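UL18 protein (Human herpesvirus 5, PDB 3D2U) engages the host inhibitory receptor LILRB1 as a viral MHC class I-like glycoprotein, thereby modulating natural killer cell activity and contributing to protection against their cytotoxicity. Local coordinates at residues A[184-196]-A[208-220]. The protein carries 4 engineered substitutions. Residues are numbered along the deposited sequence; the frame is centred on the assembly and turned at random.
Sequences FQPPVTHPVVKGG and FCTSYGFFPGEIQ. Unlike the reference sequence in segment 184-196: Pro186 (reference Thr). Engineered in segment 208-220: Gln220 (natural residue Asn).
Val192 and Tyr212 open an antiparallel pairing in the first beta hairpin of the immunoglobulin C1-set domain; the axes of strands 192-196 and 208-212 run at 166°, 4.7 Å apart. Paired backbone hydrogen bonds tie Val192 to Tyr212, Lys194 to Thr210 and Gly196 to Phe208; beyond the G1 beta bulge that Gly213 and Phe214 form opposite Phe249, one bridge joins Thr189 N to Phe215 O (2.7 Å). The Phe215 ring edge meets Pro186 O in plane (CE2 to O 3.9 Å).

The tight side is the sandwich interior. Pro191 CB meets Ser211 CB at 3.7 Å, the Pro191 and Ile219 side chains slide past each other in opposite directions (CG to CD1 4.0 Å), and Val193 CG1, anti to the backbone N (chi1 175°), reaches Cys209 SG, disulfide-bonded to Cys265, at 3.7 Å. Val267 of the facing sheet touches Pro191, Val193 and Ser211, whose buried OG has no partner in the model.

Val192 and Lys194 form the looser, surface side: Lys194 sets its CB at the Tyr212 ring edge (4.0 Å to CE1). Another protein's chain partly covers this face, packing on Lys194, Phe208 and Tyr212, and its backbone hydrogen-bonds to Thr210 OG1. Gly196 N sits 3.5 Å above the Phe208 ring, over its centre.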
ATOM      1  N   PHE A 184     -18.047   0.100  25.661  1.00 47.11           N
ATOM      2  CA  PHE A 184     -18.963  -0.146  24.551  1.00 42.46           C
ATOM      3  C   PHE A 184     -18.386  -0.972  23.394  1.00 38.84           C
ATOM      4  O   PHE A 184     -19.142  -1.597  22.650  1.00 29.80           O
ATOM      5  CB  PHE A 184     -19.481   1.179  23.975  1.00 31.56           C
ATOM      6  CG  PHE A 184     -20.360   1.966  24.904  1.00 41.21           C
ATOM      7  CD1 PHE A 184     -19.812   2.909  25.778  1.00 52.07           C
ATOM      8  CD2 PHE A 184     -21.750   1.822  24.856  1.00 38.71           C
ATOM      9  CE1 PHE A 184     -20.638   3.712  26.577  1.00 49.60           C
ATOM     10  CE2 PHE A 184     -22.579   2.619  25.652  1.00 42.35           C
ATOM     11  CZ  PHE A 184     -22.018   3.565  26.514  1.00 45.13           C
ATOM     12  N   GLN A 185     -17.064  -0.973  23.220  1.00 43.90           N
ATOM     13  CA  GLN A 185     -16.468  -1.715  22.100  1.00 48.01           C
ATOM     14  C   GLN A 185     -16.825  -3.196  22.168  1.00 46.23           C
ATOM     15  O   GLN A 185     -17.097  -3.725  23.244  1.00 39.93           O
ATOM     16  CB  GLN A 185     -14.944  -1.539  22.085  1.00 37.96           C
ATOM     17  CG  GLN A 185     -14.219  -2.300  23.173  1.00 40.73           C
ATOM     18  CD  GLN A 185     -12.751  -1.946  23.246  1.00 40.53           C
ATOM     19  OE1 GLN A 185     -12.080  -2.255  24.225  1.00 49.26           O
ATOM     20  NE2 GLN A 185     -12.244  -1.307  22.206  1.00 40.41           N
ATOM     21  N   PRO A 186     -16.833  -3.886  21.013  1.00 31.12           N
ATOM     22  CA  PRO A 186     -17.175  -5.315  21.022  1.00 40.41           C
ATOM     23  C   PRO A 186     -16.158  -6.141  21.794  1.00 44.91           C
ATOM     24  O   PRO A 186     -15.085  -5.651  22.140  1.00 34.48           O
ATOM     25  CB  PRO A 186     -17.162  -5.717  19.538  1.00 37.98           C
ATOM     26  CG  PRO A 186     -16.944  -4.435  18.758  1.00 44.58           C
ATOM     27  CD  PRO A 186     -16.329  -3.447  19.698  1.00 40.00           C
ATOM     28  N   PRO A 187     -16.493  -7.409  22.080  1.00 45.17           N
ATOM     29  CA  PRO A 187     -15.603  -8.325  22.798  1.00 40.62           C
ATOM     30  C   PRO A 187     -14.649  -8.914  21.758  1.00 34.33           C
ATOM     31  O   PRO A 187     -14.836  -8.696  20.566  1.00 31.65           O
ATOM     32  CB  PRO A 187     -16.570  -9.364  23.343  1.00 46.99           C
ATOM     33  CG  PRO A 187     -17.586  -9.461  22.222  1.00 27.76           C
ATOM     34  CD  PRO A 187     -17.832  -8.005  21.911  1.00 43.47           C
ATOM     35  N   VAL A 188     -13.634  -9.651  22.194  1.00 51.85           N
ATOM     36  CA  VAL A 188     -12.709 -10.260  21.238  1.00 45.75           C
ATOM     37  C   VAL A 188     -13.504 -11.093  20.241  1.00 45.24           C
ATOM     38  O   VAL A 188     -14.332 -11.914  20.624  1.00 37.89           O
ATOM     39  CB  VAL A 188     -11.683 -11.174  21.928  1.00 40.36           C
ATOM     40  CG1 VAL A 188     -10.876 -11.926  20.891  1.00 41.99           C
ATOM     41  CG2 VAL A 188     -10.769 -10.354  22.792  1.00 31.94           C
ATOM     42  N   THR A 189     -13.254 -10.872  18.958  1.00 37.29           N
ATOM     43  CA  THR A 189     -13.960 -11.591  17.920  1.00 44.15           C
ATOM     44  C   THR A 189     -12.960 -12.385  17.073  1.00 47.90           C
ATOM     45  O   THR A 189     -12.133 -11.811  16.357  1.00 46.25           O
ATOM     46  CB  THR A 189     -14.766 -10.603  17.066  1.00 42.63           C
ATOM     47  OG1 THR A 189     -15.595  -9.816  17.934  1.00 43.40           O
ATOM     48  CG2 THR A 189     -15.645 -11.336  16.083  1.00 24.34           C
ATOM     49  N   HIS A 190     -13.035 -13.711  17.186  1.00 31.34           N
ATOM     50  CA  HIS A 190     -12.154 -14.614  16.456  1.00 45.27           C
ATOM     51  C   HIS A 190     -12.554 -14.738  14.986  1.00 31.76           C
ATOM     52  O   HIS A 190     -13.722 -14.615  14.637  1.00 29.78           O
ATOM     53  CB  HIS A 190     -12.124 -15.981  17.149  1.00 21.38           C
ATOM     54  CG  HIS A 190     -11.670 -15.912  18.577  1.00 48.42           C
ATOM     55  ND1 HIS A 190     -10.569 -15.181  18.968  1.00 36.16           N
ATOM     56  CD2 HIS A 190     -12.175 -16.466  19.706  1.00 26.87           C
ATOM     57  CE1 HIS A 190     -10.417 -15.284  20.276  1.00 23.23           C
ATOM     58  NE2 HIS A 190     -11.378 -16.057  20.748  1.00 26.69           N
ATOM     59  N   PRO A 191     -11.574 -14.990  14.110  1.00 48.14           N
ATOM     60  CA  PRO A 191     -11.822 -15.117  12.675  1.00 34.14           C
ATOM     61  C   PRO A 191     -12.466 -16.412  12.211  1.00 32.32           C
ATOM     62  O   PRO A 191     -12.447 -17.427  12.901  1.00 43.77           O
ATOM     63  CB  PRO A 191     -10.425 -14.976  12.090  1.00 27.81           C
ATOM     64  CG  PRO A 191      -9.597 -15.767  13.094  1.00 26.04           C
ATOM     65  CD  PRO A 191     -10.154 -15.270  14.431  1.00 36.61           C
ATOM     66  N   VAL A 192     -13.044 -16.338  11.024  1.00 52.94           N
ATOM     67  CA  VAL A 192     -13.593 -17.488  10.342  1.00 24.34           C
ATOM     68  C   VAL A 192     -12.312 -17.772   9.561  1.00 32.44           C
ATOM     69  O   VAL A 192     -11.736 -16.849   8.997  1.00 30.79           O
ATOM     70  CB  VAL A 192     -14.753 -17.057   9.387  1.00 47.07           C
ATOM     71  CG1 VAL A 192     -15.003 -18.121   8.324  1.00 26.86           C
ATOM     72  CG2 VAL A 192     -16.033 -16.802  10.181  1.00 24.45           C
ATOM     73  N   VAL A 193     -11.826 -19.007   9.589  1.00 35.88           N
ATOM     74  CA  VAL A 193     -10.595 -19.343   8.882  1.00 32.73           C
ATOM     75  C   VAL A 193     -10.879 -20.331   7.753  1.00 33.10           C
ATOM     76  O   VAL A 193     -11.627 -21.284   7.929  1.00 32.92           O
ATOM     77  CB  VAL A 193      -9.528 -19.949   9.856  1.00 38.05           C
ATOM     78  CG1 VAL A 193      -8.291 -20.399   9.086  1.00 42.09           C
ATOM     79  CG2 VAL A 193      -9.133 -18.921  10.907  1.00 32.20           C
ATOM     80  N   LYS A 194     -10.294 -20.086   6.588  1.00 41.49           N
ATOM     81  CA  LYS A 194     -10.493 -20.962   5.442  1.00 38.31           C
ATOM     82  C   LYS A 194      -9.173 -21.196   4.737  1.00 37.27           C
ATOM     83  O   LYS A 194      -8.360 -20.276   4.617  1.00 30.72           O
ATOM     84  CB  LYS A 194     -11.503 -20.345   4.477  1.00 33.36           C
ATOM     85  CG  LYS A 194     -11.726 -21.168   3.235  1.00 47.10           C
ATOM     86  CD  LYS A 194     -13.008 -20.754   2.540  1.00 45.51           C
ATOM     87  CE  LYS A 194     -13.308 -21.669   1.367  1.00 49.11           C
ATOM     88  NZ  LYS A 194     -14.766 -21.693   1.121  1.00 59.29           N
ATOM     89  N   GLY A 195      -8.955 -22.425   4.274  1.00 26.64           N
ATOM     90  CA  GLY A 195      -7.708 -22.729   3.593  1.00 18.98           C
ATOM     91  C   GLY A 195      -7.834 -23.851   2.582  1.00 30.97           C
ATOM     92  O   GLY A 195      -8.852 -24.538   2.531  1.00 38.24           O
ATOM     93  N   GLY A 196      -6.794 -24.044   1.777  1.00 35.62           N
ATOM     94  CA  GLY A 196      -6.813 -25.105   0.786  1.00 31.64           C
ATOM     95  C   GLY A 196      -5.584 -25.019  -0.091  1.00 33.48           C
ATOM     96  O   GLY A 196      -4.632 -24.303   0.245  1.00 27.14           O
ATOM     97  N   PHE A 208      -3.039 -21.893   0.578  1.00 41.58           N
ATOM     98  CA  PHE A 208      -3.498 -20.586   1.042  1.00 34.95           C
ATOM     99  C   PHE A 208      -4.292 -20.765   2.331  1.00 38.89           C
ATOM    100  O   PHE A 208      -4.794 -21.852   2.610  1.00 33.84           O
ATOM    101  CB  PHE A 208      -4.375 -19.900  -0.019  1.00 28.81           C
ATOM    102  CG  PHE A 208      -5.702 -20.579  -0.253  1.00 36.59           C
ATOM    103  CD1 PHE A 208      -6.810 -20.280   0.539  1.00 35.64           C
ATOM    104  CD2 PHE A 208      -5.841 -21.523  -1.266  1.00 33.97           C
ATOM    105  CE1 PHE A 208      -8.035 -20.915   0.322  1.00 37.89           C
ATOM    106  CE2 PHE A 208      -7.062 -22.161  -1.490  1.00 43.31           C
ATOM    107  CZ  PHE A 208      -8.160 -21.855  -0.697  1.00 37.11           C
ATOM    108  N   CYS A 209      -4.385 -19.694   3.114  1.00 43.07           N
ATOM    109  CA  CYS A 209      -5.118 -19.684   4.375  1.00 49.08           C
ATOM    110  C   CYS A 209      -5.472 -18.242   4.700  1.00 39.96           C
ATOM    111  O   CYS A 209      -4.576 -17.418   4.883  1.00 24.70           O
ATOM    112  CB  CYS A 209      -4.266 -20.249   5.502  1.00 53.75           C
ATOM    113  SG  CYS A 209      -5.181 -20.482   7.063  1.00 48.07           S
ATOM    114  N   THR A 210      -6.770 -17.957   4.791  1.00 23.62           N
ATOM    115  CA  THR A 210      -7.273 -16.600   5.050  1.00 43.26           C
ATOM    116  C   THR A 210      -8.158 -16.482   6.300  1.00 31.57           C
ATOM    117  O   THR A 210      -8.970 -17.365   6.585  1.00 29.63           O
ATOM    118  CB  THR A 210      -8.095 -16.094   3.841  1.00 35.29           C
ATOM    119  OG1 THR A 210      -7.314 -16.222   2.649  1.00 34.06           O
ATOM    120  CG2 THR A 210      -8.500 -14.644   4.024  1.00 33.05           C
ATOM    121  N   SER A 211      -7.986 -15.387   7.037  1.00 27.71           N
ATOM    122  CA  SER A 211      -8.765 -15.124   8.243  1.00 32.11           C
ATOM    123  C   SER A 211      -9.726 -13.963   7.970  1.00 29.86           C
ATOM    124  O   SER A 211      -9.331 -12.929   7.426  1.00 28.90           O
ATOM    125  CB  SER A 211      -7.832 -14.803   9.421  1.00 26.05           C
ATOM    126  OG  SER A 211      -7.126 -15.967   9.831  1.00 26.96           O
ATOM    127  N   TYR A 212     -10.987 -14.147   8.352  1.00 32.77           N
ATOM    128  CA  TYR A 212     -12.034 -13.157   8.112  1.00 37.87           C
ATOM    129  C   TYR A 212     -12.735 -12.640   9.372  1.00 33.96           C
ATOM    130  O   TYR A 212     -13.023 -13.406  10.293  1.00 31.35           O
ATOM    131  CB  TYR A 212     -13.126 -13.739   7.199  1.00 35.60           C
ATOM    132  CG  TYR A 212     -12.660 -14.426   5.929  1.00 42.49           C
ATOM    133  CD1 TYR A 212     -12.119 -15.722   5.959  1.00 36.38           C
ATOM    134  CD2 TYR A 212     -12.826 -13.808   4.686  1.00 21.16           C
ATOM    135  CE1 TYR A 212     -11.762 -16.385   4.780  1.00 42.48           C
ATOM    136  CE2 TYR A 212     -12.479 -14.468   3.495  1.00 30.03           C
ATOM    137  CZ  TYR A 212     -11.948 -15.754   3.553  1.00 37.16           C
ATOM    138  OH  TYR A 212     -11.607 -16.414   2.391  1.00 28.85           O
ATOM    139  N   GLY A 213     -13.020 -11.340   9.384  1.00 26.16           N
ATOM    140  CA  GLY A 213     -13.735 -10.713  10.483  1.00 29.71           C
ATOM    141  C   GLY A 213     -13.214 -10.817  11.904  1.00 35.30           C
ATOM    142  O   GLY A 213     -13.983 -11.074  12.828  1.00 36.89           O
ATOM    143  N   PHE A 214     -11.926 -10.589  12.110  1.00 22.96           N
ATOM    144  CA  PHE A 214     -11.410 -10.661  13.460  1.00 23.29           C
ATOM    145  C   PHE A 214     -11.143  -9.282  14.008  1.00 30.88           C
ATOM    146  O   PHE A 214     -10.903  -8.344  13.257  1.00 26.40           O
ATOM    147  CB  PHE A 214     -10.134 -11.528  13.535  1.00 33.92           C
ATOM    148  CG  PHE A 214      -9.022 -11.106  12.594  1.00 33.61           C
ATOM    149  CD1 PHE A 214      -7.922 -10.395  13.066  1.00 30.95           C
ATOM    150  CD2 PHE A 214      -9.046 -11.485  11.249  1.00 35.51           C
ATOM    151  CE1 PHE A 214      -6.848 -10.078  12.208  1.00 45.79           C
ATOM    152  CE2 PHE A 214      -7.990 -11.177  10.389  1.00 28.77           C
ATOM    153  CZ  PHE A 214      -6.885 -10.472  10.870  1.00 19.98           C
ATOM    154  N   PHE A 215     -11.205  -9.196  15.335  1.00 39.94           N
ATOM    155  CA  PHE A 215     -10.962  -7.992  16.105  1.00 41.03           C
ATOM    156  C   PHE A 215     -10.585  -8.471  17.514  1.00 35.25           C
ATOM    157  O   PHE A 215     -11.257  -9.320  18.081  1.00 28.29           O
ATOM    158  CB  PHE A 215     -12.246  -7.151  16.192  1.00 19.82           C
ATOM    159  CG  PHE A 215     -12.129  -5.994  17.121  1.00 33.27           C
ATOM    160  CD1 PHE A 215     -11.336  -4.897  16.779  1.00 37.70           C
ATOM    161  CD2 PHE A 215     -12.762  -6.010  18.358  1.00 38.62           C
ATOM    162  CE1 PHE A 215     -11.175  -3.834  17.659  1.00 37.29           C
ATOM    163  CE2 PHE A 215     -12.604  -4.943  19.249  1.00 43.22           C
ATOM    164  CZ  PHE A 215     -11.809  -3.857  18.897  1.00 34.93           C
ATOM    165  N   PRO A 216      -9.471  -7.967  18.091  1.00 35.05           N
ATOM    166  CA  PRO A 216      -8.543  -6.947  17.595  1.00 42.01           C
ATOM    167  C   PRO A 216      -7.800  -7.406  16.346  1.00 36.61           C
ATOM    168  O   PRO A 216      -7.897  -8.561  15.935  1.00 34.01           O
ATOM    169  CB  PRO A 216      -7.580  -6.759  18.775  1.00 34.88           C
ATOM    170  CG  PRO A 216      -8.401  -7.145  19.950  1.00 31.75           C
ATOM    171  CD  PRO A 216      -9.110  -8.367  19.453  1.00 33.20           C
ATOM    172  N   GLY A 217      -7.044  -6.486  15.760  1.00 29.80           N
ATOM    173  CA  GLY A 217      -6.308  -6.783  14.545  1.00 27.86           C
ATOM    174  C   GLY A 217      -5.065  -7.664  14.603  1.00 26.07           C
ATOM    175  O   GLY A 217      -4.671  -8.195  13.568  1.00 55.96           O
ATOM    176  N   GLU A 218      -4.431  -7.842  15.758  1.00 36.28           N
ATOM    177  CA  GLU A 218      -3.246  -8.689  15.756  1.00 37.72           C
ATOM    178  C   GLU A 218      -3.619 -10.154  15.626  1.00 40.68           C
ATOM    179  O   GLU A 218      -4.558 -10.633  16.264  1.00 37.74           O
ATOM    180  CB  GLU A 218      -2.361  -8.460  16.989  1.00 49.68           C
ATOM    181  CG  GLU A 218      -1.116  -9.392  17.036  1.00 54.44           C
ATOM    182  CD  GLU A 218      -0.249  -9.392  15.753  1.00 65.43           C
ATOM    183  OE1 GLU A 218      -0.790  -9.289  14.621  1.00 59.97           O
ATOM    184  OE2 GLU A 218       0.991  -9.530  15.882  1.00 74.14           O
ATOM    185  N   ILE A 219      -2.861 -10.860  14.793  1.00 31.55           N
ATOM    186  CA  ILE A 219      -3.135 -12.255  14.521  1.00 30.03           C
ATOM    187  C   ILE A 219      -1.874 -12.920  13.983  1.00 37.12           C
ATOM    188  O   ILE A 219      -0.984 -12.250  13.485  1.00 37.97           O
ATOM    189  CB  ILE A 219      -4.281 -12.333  13.476  1.00 26.84           C
ATOM    190  CG1 ILE A 219      -4.791 -13.759  13.313  1.00 40.36           C
ATOM    191  CG2 ILE A 219      -3.790 -11.759  12.135  1.00 32.55           C
ATOM    192  CD1 ILE A 219      -6.129 -13.821  12.555  1.00 26.07           C
ATOM    193  N   GLN A 220      -1.794 -14.239  14.106  1.00 29.28           N
ATOM    194  CA  GLN A 220      -0.652 -14.989  13.601  1.00 34.69           C
ATOM    195  C   GLN A 220      -1.242 -16.127  12.773  1.00 46.13           C
ATOM    196  O   GLN A 220      -2.092 -16.887  13.239  1.00 35.32           O
ATOM    197  CB  GLN A 220       0.225 -15.524  14.752  1.00 36.09           C
ATOM    198  CG  GLN A 220       1.453 -16.319  14.286  1.00 53.34           C
ATOM    199  CD  GLN A 220       2.421 -16.676  15.418  1.00 58.23           C
ATOM    200  OE1 GLN A 220       3.271 -17.559  15.269  1.00 66.82           O
ATOM    201  NE2 GLN A 220       2.298 -15.984  16.548  1.00 60.35           N
TER